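Local coordinates for protein GTP cyclohydrolase 1 type 2 homolog (Thermus thermophilus, PDB 2YYB) that is of unknown function but belongs to the GTP cyclohydrolase I type 2/NIF3 family and probably binds divalent metal cations, at residues 8-13 / 219-224; 37-42 / 60-65; 49-54 / 86-91; 56-61 / 232-237. All blocks are in the same frame, centred on the assembly; numbering follows the deposited sequence.

Contact 1. Residues 8-13 / 219-224; sequences RYLDAY and KALAAH
This is a helix-helix contact built round an aromatic cluster of Tyr9, Tyr13 and His224, between two helices, 3-13 and 216-229, that lie on the same face of the five-stranded mixed sheet. The two short segments run at 126° to each other, their axes 12.8 Å apart at closest, so long side chains must span the gap. Nearest the sheet, Leu10 CD2 meets Leu221 CD2 at 3.7 Å. Beyond them, Leu10 rests on Phe60 and Leu221 on Ile62, which seats both helices on strand 60-63. Farther out, the imidazole of His224 is held by two tyrosines from successive turns of helix 3-13. Tyr9 OH and His224 NE2 share a hydrogen bond of 2.7 Å, in which either may be the donor. NE2 lies at the edge of the Tyr9 ring, in its plane, and the two rings meet rim to rim. Tyr13 instead forms an offset stack with His224, its centroid 4.1 Å from the imidazole centroid and the planes 22° apart. With CG anti to its backbone N (chi1 -177°), Tyr13 reaches across to meet the histidine coming from the opposite direction, and its OH stands 3.6 Å above the plane of the His224 ring, over the centre.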
# COMPACT_ATOMS: atom_id res chain seq x y z
N ARG A 8 -16.30 27.67 12.37
CA ARG A 8 -17.39 26.97 11.70
C ARG A 8 -17.67 27.61 10.34
O ARG A 8 -17.76 26.92 9.32
CB ARG A 8 -18.66 27.03 12.55
CG ARG A 8 -19.30 25.69 12.85
CD ARG A 8 -19.65 25.61 14.32
NE ARG A 8 -20.19 26.88 14.81
CZ ARG A 8 -20.23 27.23 16.09
NH1 ARG A 8 -19.74 26.41 17.02
NH2 ARG A 8 -20.72 28.42 16.45
N TYR A 9 -17.79 28.94 10.33
CA TYR A 9 -18.05 29.65 9.09
C TYR A 9 -16.95 29.35 8.08
O TYR A 9 -17.25 28.90 6.96
CB TYR A 9 -18.10 31.15 9.32
CG TYR A 9 -18.26 31.94 8.03
CD1 TYR A 9 -19.49 31.95 7.34
CD2 TYR A 9 -17.20 32.69 7.51
CE1 TYR A 9 -19.65 32.71 6.16
CE2 TYR A 9 -17.36 33.44 6.34
CZ TYR A 9 -18.59 33.45 5.68
OH TYR A 9 -18.74 34.20 4.54
N LEU A 10 -15.70 29.58 8.46
CA LEU A 10 -14.57 29.33 7.56
C LEU A 10 -14.54 27.92 6.99
O LEU A 10 -14.33 27.74 5.79
CB LEU A 10 -13.26 29.66 8.25
CG LEU A 10 -13.12 31.16 8.48
CD1 LEU A 10 -11.81 31.47 9.20
CD2 LEU A 10 -13.16 31.86 7.13
N ASP A 11 -14.74 26.92 7.84
CA ASP A 11 -14.73 25.55 7.35
C ASP A 11 -15.85 25.42 6.30
O ASP A 11 -15.71 24.70 5.31
CB ASP A 11 -14.97 24.58 8.50
CG ASP A 11 -13.83 24.57 9.51
OD1 ASP A 11 -14.04 24.05 10.62
OD2 ASP A 11 -12.73 25.06 9.19
N ALA A 12 -16.94 26.13 6.53
CA ALA A 12 -18.08 26.08 5.62
C ALA A 12 -17.78 26.80 4.31
O ALA A 12 -17.89 26.21 3.23
CB ALA A 12 -19.29 26.70 6.28
N TYR A 13 -17.40 28.06 4.44
CA TYR A 13 -17.10 28.92 3.30
C TYR A 13 -16.04 28.36 2.38
O TYR A 13 -16.15 28.50 1.17
CB TYR A 13 -16.65 30.30 3.81
CG TYR A 13 -16.38 31.31 2.72
CD1 TYR A 13 -17.41 31.78 1.89
CD2 TYR A 13 -15.11 31.81 2.52
CE1 TYR A 13 -17.16 32.73 0.90
CE2 TYR A 13 -14.84 32.76 1.54
CZ TYR A 13 -15.86 33.22 0.73
OH TYR A 13 -15.58 34.17 -0.24
N LYS A 219 -5.13 37.43 1.97
CA LYS A 219 -5.64 38.80 1.94
C LYS A 219 -7.12 38.84 1.61
O LYS A 219 -7.91 39.43 2.34
CB LYS A 219 -4.86 39.68 0.96
CG LYS A 219 -3.46 40.06 1.44
CD LYS A 219 -2.77 41.01 0.47
CE LYS A 219 -1.37 41.39 0.93
NZ LYS A 219 -0.70 42.26 -0.08
N ALA A 220 -7.52 38.21 0.51
CA ALA A 220 -8.93 38.22 0.15
C ALA A 220 -9.74 37.69 1.34
O ALA A 220 -10.63 38.38 1.84
CB ALA A 220 -9.18 37.38 -1.11
N LEU A 221 -9.41 36.49 1.81
CA LEU A 221 -10.12 35.89 2.94
C LEU A 221 -10.32 36.87 4.10
O LEU A 221 -11.43 37.03 4.59
CB LEU A 221 -9.36 34.67 3.46
CG LEU A 221 -10.11 33.36 3.76
CD1 LEU A 221 -9.26 32.51 4.71
CD2 LEU A 221 -11.47 33.63 4.36
N ALA A 222 -9.25 37.52 4.55
CA ALA A 222 -9.37 38.46 5.66
C ALA A 222 -10.32 39.61 5.33
O ALA A 222 -11.12 40.00 6.18
CB ALA A 222 -8.00 39.02 6.04
N ALA A 223 -10.24 40.13 4.11
CA ALA A 223 -11.09 41.23 3.65
C ALA A 223 -12.56 40.80 3.60
O ALA A 223 -13.47 41.61 3.83
CB ALA A 223 -10.66 41.69 2.28
N HIS A 224 -12.77 39.53 3.28
CA HIS A 224 -14.10 38.97 3.22
C HIS A 224 -14.69 38.97 4.62
O HIS A 224 -15.81 39.43 4.82
CB HIS A 224 -14.02 37.54 2.69
CG HIS A 224 -15.33 36.82 2.70
ND1 HIS A 224 -16.46 37.30 2.07
CD2 HIS A 224 -15.67 35.60 3.19
CE1 HIS A 224 -17.43 36.41 2.17
NE2 HIS A 224 -16.98 35.37 2.85

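Contact 2. Residues 37-42 / 60-65; sequences RKVGAA and FLIVHH
Ile62 lies against the backbone of Gly40 and the side chain of Val39 along nearly its whole length. Its CB is 3.7 Å from Gly40 O, and CG1, beside the backbone N (chi1 -61°), stays near the same carbonyl oxygen. From there the chain extends to CD1, which ends 4.0 Å from Val39 CG1, the two side chains crossing at a slant. The other branch, CG2, turns to Leu221 of helix 216-229, which packs on this face of the sheet. On the opposite face Leu61 places CD1 3.5 Å from Gly40 O, over a residue that has no side chain of its own. The two strands, 39-42 and 60-63, are the parallel pair of a beta-alpha-beta unit whose crossover is helix 47-55. Their bonds alternate: Gly40 N gives to Phe60 O (2.8 Å), Ile62 N to Gly40 O (2.8 Å) and Ala42 N to Ile62 O (3.0 Å), while Phe60 N to Lys38 O is weak. Past Val63 the chain turns a corner at His64, so that strand 60-63 delivers His64 and His65, predicted ligands of two divalent metal cations, beside Glu214; both imidazoles make weak hydrogen bonds to that carboxylate, His64 and His65 each through NE2.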
# COMPACT_ATOMS: atom_id res chain seq x y z
N ARG A 37 -11.05 39.66 18.10
CA ARG A 37 -11.21 41.09 17.90
C ARG A 37 -10.35 41.62 16.74
O ARG A 37 -10.51 42.77 16.32
CB ARG A 37 -10.83 41.86 19.16
CG ARG A 37 -11.59 41.47 20.42
CD ARG A 37 -10.91 42.08 21.65
NE ARG A 37 -11.32 41.44 22.91
CZ ARG A 37 -12.35 41.83 23.64
NH1 ARG A 37 -13.10 42.86 23.25
NH2 ARG A 37 -12.64 41.19 24.77
N LYS A 38 -9.44 40.80 16.23
CA LYS A 38 -8.57 41.26 15.15
C LYS A 38 -7.94 40.10 14.39
O LYS A 38 -7.26 39.26 14.97
CB LYS A 38 -7.49 42.17 15.72
CG LYS A 38 -6.58 42.77 14.69
CD LYS A 38 -5.68 43.78 15.33
CE LYS A 38 -4.77 44.39 14.30
NZ LYS A 38 -3.79 45.35 14.91
N VAL A 39 -8.16 40.09 13.08
CA VAL A 39 -7.66 39.05 12.20
C VAL A 39 -6.30 39.35 11.62
O VAL A 39 -5.99 40.50 11.28
CB VAL A 39 -8.65 38.80 11.02
CG1 VAL A 39 -8.01 37.88 9.96
CG2 VAL A 39 -9.94 38.21 11.55
N GLY A 40 -5.48 38.32 11.52
CA GLY A 40 -4.16 38.45 10.93
C GLY A 40 -4.12 37.51 9.73
O GLY A 40 -4.70 36.42 9.78
N ALA A 41 -3.48 37.94 8.65
CA ALA A 41 -3.34 37.14 7.43
C ALA A 41 -1.85 37.09 7.03
O ALA A 41 -1.16 38.11 7.06
CB ALA A 41 -4.16 37.74 6.28
N ALA A 42 -1.38 35.90 6.69
CA ALA A 42 0.02 35.68 6.29
C ALA A 42 0.14 34.42 5.42
O ALA A 42 -0.69 33.50 5.49
CB ALA A 42 0.93 35.56 7.55
N PHE A 60 -6.72 36.06 15.65
CA PHE A 60 -7.02 34.97 14.74
C PHE A 60 -6.13 35.09 13.52
O PHE A 60 -6.41 35.89 12.62
CB PHE A 60 -8.49 35.07 14.34
CG PHE A 60 -9.06 33.81 13.79
CD1 PHE A 60 -9.68 32.89 14.63
CD2 PHE A 60 -8.99 33.54 12.43
CE1 PHE A 60 -10.23 31.71 14.11
CE2 PHE A 60 -9.54 32.37 11.90
CZ PHE A 60 -10.15 31.45 12.74
N LEU A 61 -5.06 34.30 13.50
CA LEU A 61 -4.09 34.27 12.41
C LEU A 61 -4.45 33.22 11.36
O LEU A 61 -4.63 32.03 11.68
CB LEU A 61 -2.69 33.97 12.96
CG LEU A 61 -1.56 33.96 11.96
CD1 LEU A 61 -1.64 35.21 11.09
CD2 LEU A 61 -0.23 33.88 12.66
N ILE A 62 -4.59 33.68 10.12
CA ILE A 62 -4.92 32.81 9.01
C ILE A 62 -3.69 32.66 8.11
O ILE A 62 -3.10 33.65 7.68
CB ILE A 62 -6.05 33.42 8.18
CG1 ILE A 62 -7.30 33.57 9.06
CG2 ILE A 62 -6.29 32.58 6.91
CD1 ILE A 62 -8.47 34.24 8.39
N VAL A 63 -3.28 31.42 7.84
CA VAL A 63 -2.12 31.20 6.98
C VAL A 63 -2.43 30.15 5.90
O VAL A 63 -3.29 29.28 6.10
CB VAL A 63 -0.89 30.73 7.79
CG1 VAL A 63 -0.50 31.81 8.81
CG2 VAL A 63 -1.18 29.39 8.48
N HIS A 64 -1.75 30.26 4.76
CA HIS A 64 -1.95 29.31 3.66
C HIS A 64 -1.14 28.05 3.94
O HIS A 64 -1.59 26.93 3.67
CB HIS A 64 -1.51 29.94 2.32
CG HIS A 64 -1.72 29.05 1.13
ND1 HIS A 64 -2.96 28.58 0.75
CD2 HIS A 64 -0.84 28.54 0.23
CE1 HIS A 64 -2.83 27.81 -0.32
NE2 HIS A 64 -1.55 27.77 -0.65
N HIS A 65 0.05 28.24 4.52
CA HIS A 65 0.94 27.13 4.85
C HIS A 65 1.05 26.98 6.37
O HIS A 65 1.79 27.73 7.03
CB HIS A 65 2.33 27.38 4.24
CG HIS A 65 2.34 27.45 2.74
ND1 HIS A 65 1.96 26.40 1.94
CD2 HIS A 65 2.71 28.45 1.90
CE1 HIS A 65 2.08 26.74 0.67
NE2 HIS A 65 2.53 27.98 0.62

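Contact 3. Residues 49-54 / 86-91; sequences IFRKAL and LFQGGI
Phe50 packs on Leu86 where helix 47-55, the crossover of the beta-alpha-beta unit, meets the C-terminal end of helix 77-88, which closes in a Schellman motif. Across the two segments the aromatic interaction is a CH-pi contact: Leu86 CD2 sits over the centre of the Phe50 ring, 3.6 Å from the centroid and 9° off the ring normal. Leu86 CG and CD1 follow along the CD2-CE2 side of the ring, so the branched end lies across the face. The ring of Phe87 meets Phe87 of a neighbouring subunit instead.

Aliphatic packing comes next. Ile91, past the end of the helix, directs CD1 into the surface of helix 47-55, where it meets Ala53 CB at 4.0 Å and the backbone N of Leu54 at 3.9 Å. The polar groups meet loosely at the more exposed margin. There the extended Gln88 side chain crosses that of Arg51 at about a right angle, with Gln88 OE1 4.0 Å from Arg51 NH2, too far for a hydrogen bond, and Gln88 NE2 lies against Leu54 CD2.

Backbone bonds fix the turn that presents these groups: Ile91 N binds Leu86 O (3.1 Å) and Gly90 N binds Phe87 O (2.8 Å), Gly90 being the C-prime residue with positive phi. Leu54, its CG anti to the backbone N (chi1 -174°), reaches into this turn and brings CD1 to 3.5 Å from Gly89 CA.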
# COMPACT_ATOMS: atom_id res chain seq x y z
N ILE A 49 6.63 35.38 11.66
CA ILE A 49 5.24 35.78 11.45
C ILE A 49 4.46 35.80 12.77
O ILE A 49 3.65 36.71 13.00
CB ILE A 49 4.50 34.81 10.48
CG1 ILE A 49 4.95 35.08 9.05
CG2 ILE A 49 3.00 34.99 10.60
CD1 ILE A 49 4.88 36.56 8.66
N PHE A 50 4.69 34.80 13.62
CA PHE A 50 4.00 34.71 14.89
C PHE A 50 4.33 35.86 15.85
O PHE A 50 3.44 36.35 16.54
CB PHE A 50 4.30 33.38 15.56
CG PHE A 50 3.69 32.20 14.85
CD1 PHE A 50 2.83 32.39 13.77
CD2 PHE A 50 3.95 30.90 15.29
CE1 PHE A 50 2.25 31.31 13.13
CE2 PHE A 50 3.37 29.82 14.66
CZ PHE A 50 2.51 30.02 13.57
N ARG A 51 5.60 36.28 15.88
CA ARG A 51 6.02 37.40 16.72
C ARG A 51 5.33 38.68 16.24
O ARG A 51 4.91 39.51 17.06
CB ARG A 51 7.55 37.59 16.66
CG ARG A 51 8.36 36.61 17.51
CD ARG A 51 8.24 36.94 19.00
NE ARG A 51 8.29 35.75 19.85
CZ ARG A 51 8.05 35.76 21.16
NH1 ARG A 51 7.75 36.90 21.77
NH2 ARG A 51 8.09 34.63 21.86
N LYS A 52 5.22 38.84 14.92
CA LYS A 52 4.56 40.00 14.34
C LYS A 52 3.08 39.99 14.70
O LYS A 52 2.50 41.04 14.98
CB LYS A 52 4.68 40.04 12.81
CG LYS A 52 6.06 40.34 12.26
CD LYS A 52 5.90 40.94 10.87
CE LYS A 52 7.21 41.07 10.12
NZ LYS A 52 7.71 39.72 9.69
N ALA A 53 2.46 38.82 14.68
CA ALA A 53 1.04 38.72 15.02
C ALA A 53 0.88 39.14 16.48
O ALA A 53 -0.10 39.77 16.86
CB ALA A 53 0.53 37.31 14.82
N LEU A 54 1.87 38.77 17.30
CA LEU A 54 1.87 39.11 18.70
C LEU A 54 1.98 40.63 18.88
O LEU A 54 1.30 41.21 19.74
CB LEU A 54 3.05 38.43 19.41
CG LEU A 54 3.09 38.58 20.93
CD1 LEU A 54 1.93 37.84 21.51
CD2 LEU A 54 4.37 38.04 21.51
N LEU A 86 2.38 31.60 20.07
CA LEU A 86 0.94 31.64 19.88
C LEU A 86 0.28 31.65 21.26
O LEU A 86 -0.58 32.49 21.52
CB LEU A 86 0.44 30.44 19.06
CG LEU A 86 0.97 30.28 17.63
CD1 LEU A 86 0.31 29.06 17.02
CD2 LEU A 86 0.68 31.51 16.79
N PHE A 87 0.68 30.75 22.15
CA PHE A 87 0.10 30.68 23.50
C PHE A 87 0.19 32.04 24.19
O PHE A 87 -0.82 32.61 24.59
CB PHE A 87 0.82 29.64 24.37
CG PHE A 87 0.50 28.21 24.02
CD1 PHE A 87 -0.34 27.90 22.96
CD2 PHE A 87 1.07 27.17 24.74
CE1 PHE A 87 -0.57 26.58 22.62
CE2 PHE A 87 0.84 25.84 24.40
CZ PHE A 87 0.02 25.55 23.34
N GLN A 88 1.41 32.54 24.32
CA GLN A 88 1.64 33.83 24.96
C GLN A 88 0.66 34.89 24.49
O GLN A 88 0.24 35.73 25.29
CB GLN A 88 3.06 34.29 24.67
CG GLN A 88 3.52 35.46 25.49
CD GLN A 88 4.95 35.88 25.15
OE1 GLN A 88 5.89 35.06 25.17
NE2 GLN A 88 5.13 37.16 24.85
N GLY A 89 0.27 34.87 23.22
CA GLY A 89 -0.64 35.88 22.72
C GLY A 89 -2.09 35.48 22.53
O GLY A 89 -2.88 36.23 21.96
N GLY A 90 -2.45 34.30 23.02
CA GLY A 90 -3.83 33.85 22.86
C GLY A 90 -4.23 33.85 21.40
O GLY A 90 -5.40 34.03 21.07
N ILE A 91 -3.26 33.62 20.53
CA ILE A 91 -3.47 33.63 19.09
C ILE A 91 -4.04 32.31 18.54
O ILE A 91 -3.52 31.24 18.84
CB ILE A 91 -2.14 33.94 18.36
CG1 ILE A 91 -1.63 35.30 18.81
CG2 ILE A 91 -2.33 33.85 16.83
CD1 ILE A 91 -0.21 35.63 18.40

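Contact 4. Residues 56-61 / 232-237; sequences EEVDFL and PWVFLD
The carboxylate of Glu56 is the flat group that meets the other segment, and it does so through one oxygen: OE2 lies 4.0 Å from Val234 CG2, with the two side chains crossing at about a right angle. The aromatic rings of these segments turn elsewhere. Trp233 packs on Ala222 and Ala223 of helix 216-229, Phe235 makes a cation-pi contact with Lys219 of the same helix, and Phe60 is covered by Leu6, Val7 and Leu10 of helix 3-13.

What joins the segments is otherwise aliphatic. The Glu56 chain bends at chi2 (-68°), and its CG passes 4.0 Å from Leu236 CD2 as the two side chains slide by each other in opposite directions. Val234 holds CG1 between its backbone N and carbonyl carbon (chi1 56°), the crowded position, and this methyl meets Val58 CG2 at 3.8 Å. Leu236 divides its methyls: while CD2 faces Glu56, CD1 touches Leu61 CD1 at 3.9 Å and approaches Val58 CG2 more loosely. Ala53 of helix 47-55 packs on both Val58 and Leu236.

Val58 is placed by a Schellman motif at the end of that helix, in which Val58 N bonds to Ala53 O and Glu57 N to Leu54 O, with Glu57 as the positive-phi C-prime residue. Strands 60-63 and 233-235 are not neighbours, since strand 39-42 runs between them. Side chains of the two segments instead meet above it, Val58 and Leu61 from one segment and Val234 and Leu236 from the other, on the face of the parallel part of the sheet covered by helix 47-55 of the beta-alpha-beta unit.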
# COMPACT_ATOMS: atom_id res chain seq x y z
N GLU A 56 1.15 42.98 16.67
CA GLU A 56 -0.03 43.61 16.09
C GLU A 56 -1.30 43.19 16.82
O GLU A 56 -2.41 43.44 16.35
CB GLU A 56 -0.15 43.22 14.61
CG GLU A 56 0.97 43.72 13.71
CD GLU A 56 0.95 45.23 13.55
OE1 GLU A 56 2.04 45.86 13.61
OE2 GLU A 56 -0.17 45.79 13.36
N GLU A 57 -1.14 42.51 17.96
CA GLU A 57 -2.28 42.02 18.73
C GLU A 57 -3.31 41.25 17.89
O GLU A 57 -4.52 41.48 17.99
CB GLU A 57 -2.96 43.19 19.48
CG GLU A 57 -2.03 43.88 20.48
CD GLU A 57 -2.69 45.03 21.23
OE1 GLU A 57 -3.50 44.77 22.16
OE2 GLU A 57 -2.40 46.20 20.89
N VAL A 58 -2.84 40.33 17.06
CA VAL A 58 -3.74 39.53 16.25
C VAL A 58 -4.34 38.44 17.13
O VAL A 58 -3.64 37.87 17.97
CB VAL A 58 -2.99 38.85 15.07
CG1 VAL A 58 -3.93 37.91 14.33
CG2 VAL A 58 -2.49 39.90 14.12
N ASP A 59 -5.63 38.16 16.97
CA ASP A 59 -6.29 37.11 17.77
C ASP A 59 -6.53 35.86 16.94
O ASP A 59 -6.56 34.75 17.46
CB ASP A 59 -7.66 37.58 18.29
CG ASP A 59 -7.56 38.73 19.24
OD1 ASP A 59 -6.70 38.67 20.14
OD2 ASP A 59 -8.34 39.69 19.09
N PHE A 60 -6.72 36.06 15.65
CA PHE A 60 -7.02 34.97 14.74
C PHE A 60 -6.13 35.09 13.52
O PHE A 60 -6.41 35.89 12.62
CB PHE A 60 -8.49 35.07 14.34
CG PHE A 60 -9.06 33.81 13.79
CD1 PHE A 60 -9.68 32.89 14.63
CD2 PHE A 60 -8.99 33.54 12.43
CE1 PHE A 60 -10.23 31.71 14.11
CE2 PHE A 60 -9.54 32.37 11.90
CZ PHE A 60 -10.15 31.45 12.74
N LEU A 61 -5.06 34.30 13.50
CA LEU A 61 -4.09 34.27 12.41
C LEU A 61 -4.45 33.22 11.36
O LEU A 61 -4.63 32.03 11.68
CB LEU A 61 -2.69 33.97 12.96
CG LEU A 61 -1.56 33.96 11.96
CD1 LEU A 61 -1.64 35.21 11.09
CD2 LEU A 61 -0.23 33.88 12.66
N PRO A 232 -11.55 43.72 12.01
CA PRO A 232 -10.47 44.44 11.34
C PRO A 232 -9.34 43.43 11.09
O PRO A 232 -9.28 42.39 11.76
CB PRO A 232 -10.09 45.49 12.36
CG PRO A 232 -10.37 44.81 13.67
CD PRO A 232 -11.70 44.17 13.40
N TRP A 233 -8.46 43.71 10.14
CA TRP A 233 -7.37 42.79 9.89
C TRP A 233 -6.09 43.48 9.47
O TRP A 233 -6.11 44.64 9.07
CB TRP A 233 -7.76 41.73 8.84
CG TRP A 233 -7.99 42.26 7.45
CD1 TRP A 233 -9.10 42.90 7.00
CD2 TRP A 233 -7.08 42.21 6.34
NE1 TRP A 233 -8.94 43.25 5.67
CE2 TRP A 233 -7.71 42.84 5.25
CE3 TRP A 233 -5.78 41.69 6.17
CZ2 TRP A 233 -7.09 42.97 3.99
CZ3 TRP A 233 -5.17 41.82 4.91
CH2 TRP A 233 -5.82 42.46 3.84
N VAL A 234 -4.98 42.76 9.58
CA VAL A 234 -3.68 43.27 9.20
C VAL A 234 -2.93 42.18 8.43
O VAL A 234 -3.13 41.00 8.69
CB VAL A 234 -2.86 43.67 10.44
CG1 VAL A 234 -2.74 42.48 11.37
CG2 VAL A 234 -1.49 44.14 10.02
N PHE A 235 -2.09 42.57 7.48
CA PHE A 235 -1.32 41.59 6.72
C PHE A 235 0.09 41.54 7.30
O PHE A 235 0.76 42.56 7.43
CB PHE A 235 -1.24 41.94 5.23
CG PHE A 235 -0.36 41.01 4.43
CD1 PHE A 235 -0.75 39.70 4.18
CD2 PHE A 235 0.86 41.44 3.92
CE1 PHE A 235 0.07 38.83 3.44
CE2 PHE A 235 1.69 40.58 3.19
CZ PHE A 235 1.30 39.28 2.94
N LEU A 236 0.51 40.33 7.66
CA LEU A 236 1.83 40.09 8.23
C LEU A 236 2.73 39.64 7.10
O LEU A 236 2.57 38.54 6.57
CB LEU A 236 1.72 39.03 9.34
CG LEU A 236 0.73 39.45 10.44
CD1 LEU A 236 0.65 38.40 11.49
CD2 LEU A 236 1.16 40.76 11.06
N ASP A 237 3.68 40.50 6.73
CA ASP A 237 4.59 40.28 5.61
C ASP A 237 5.95 39.65 5.95
O ASP A 237 6.67 40.15 6.80
CB ASP A 237 4.82 41.62 4.92
CG ASP A 237 5.36 41.48 3.53
OD1 ASP A 237 5.84 42.49 2.98
OD2 ASP A 237 5.30 40.36 2.98

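In the fold
The four contacts build one layered unit, helices on both faces of a single sheet. Contact 2 is its centre, and contact 4 lies only about 6 Å away between centres, sharing Phe60 and Leu61 and tied to it by Lys38 NZ and Glu56 O, 2.8 Å apart. Contact 1 packs on one face, with Leu10 CD1 3.6 Å from Phe60 CE2 and Leu221 CD1 3.7 Å from Ile62 CG2. Contact 3 packs on the other, where Phe50 CD1 meets Leu61 CD2 at 3.6 Å; contacts 1 and 3 do not touch. Contact 2 itself carries two predicted metal ligands, His64 and His65; the His64 side chain is about 8 Å from that of Leu221 in contact 1.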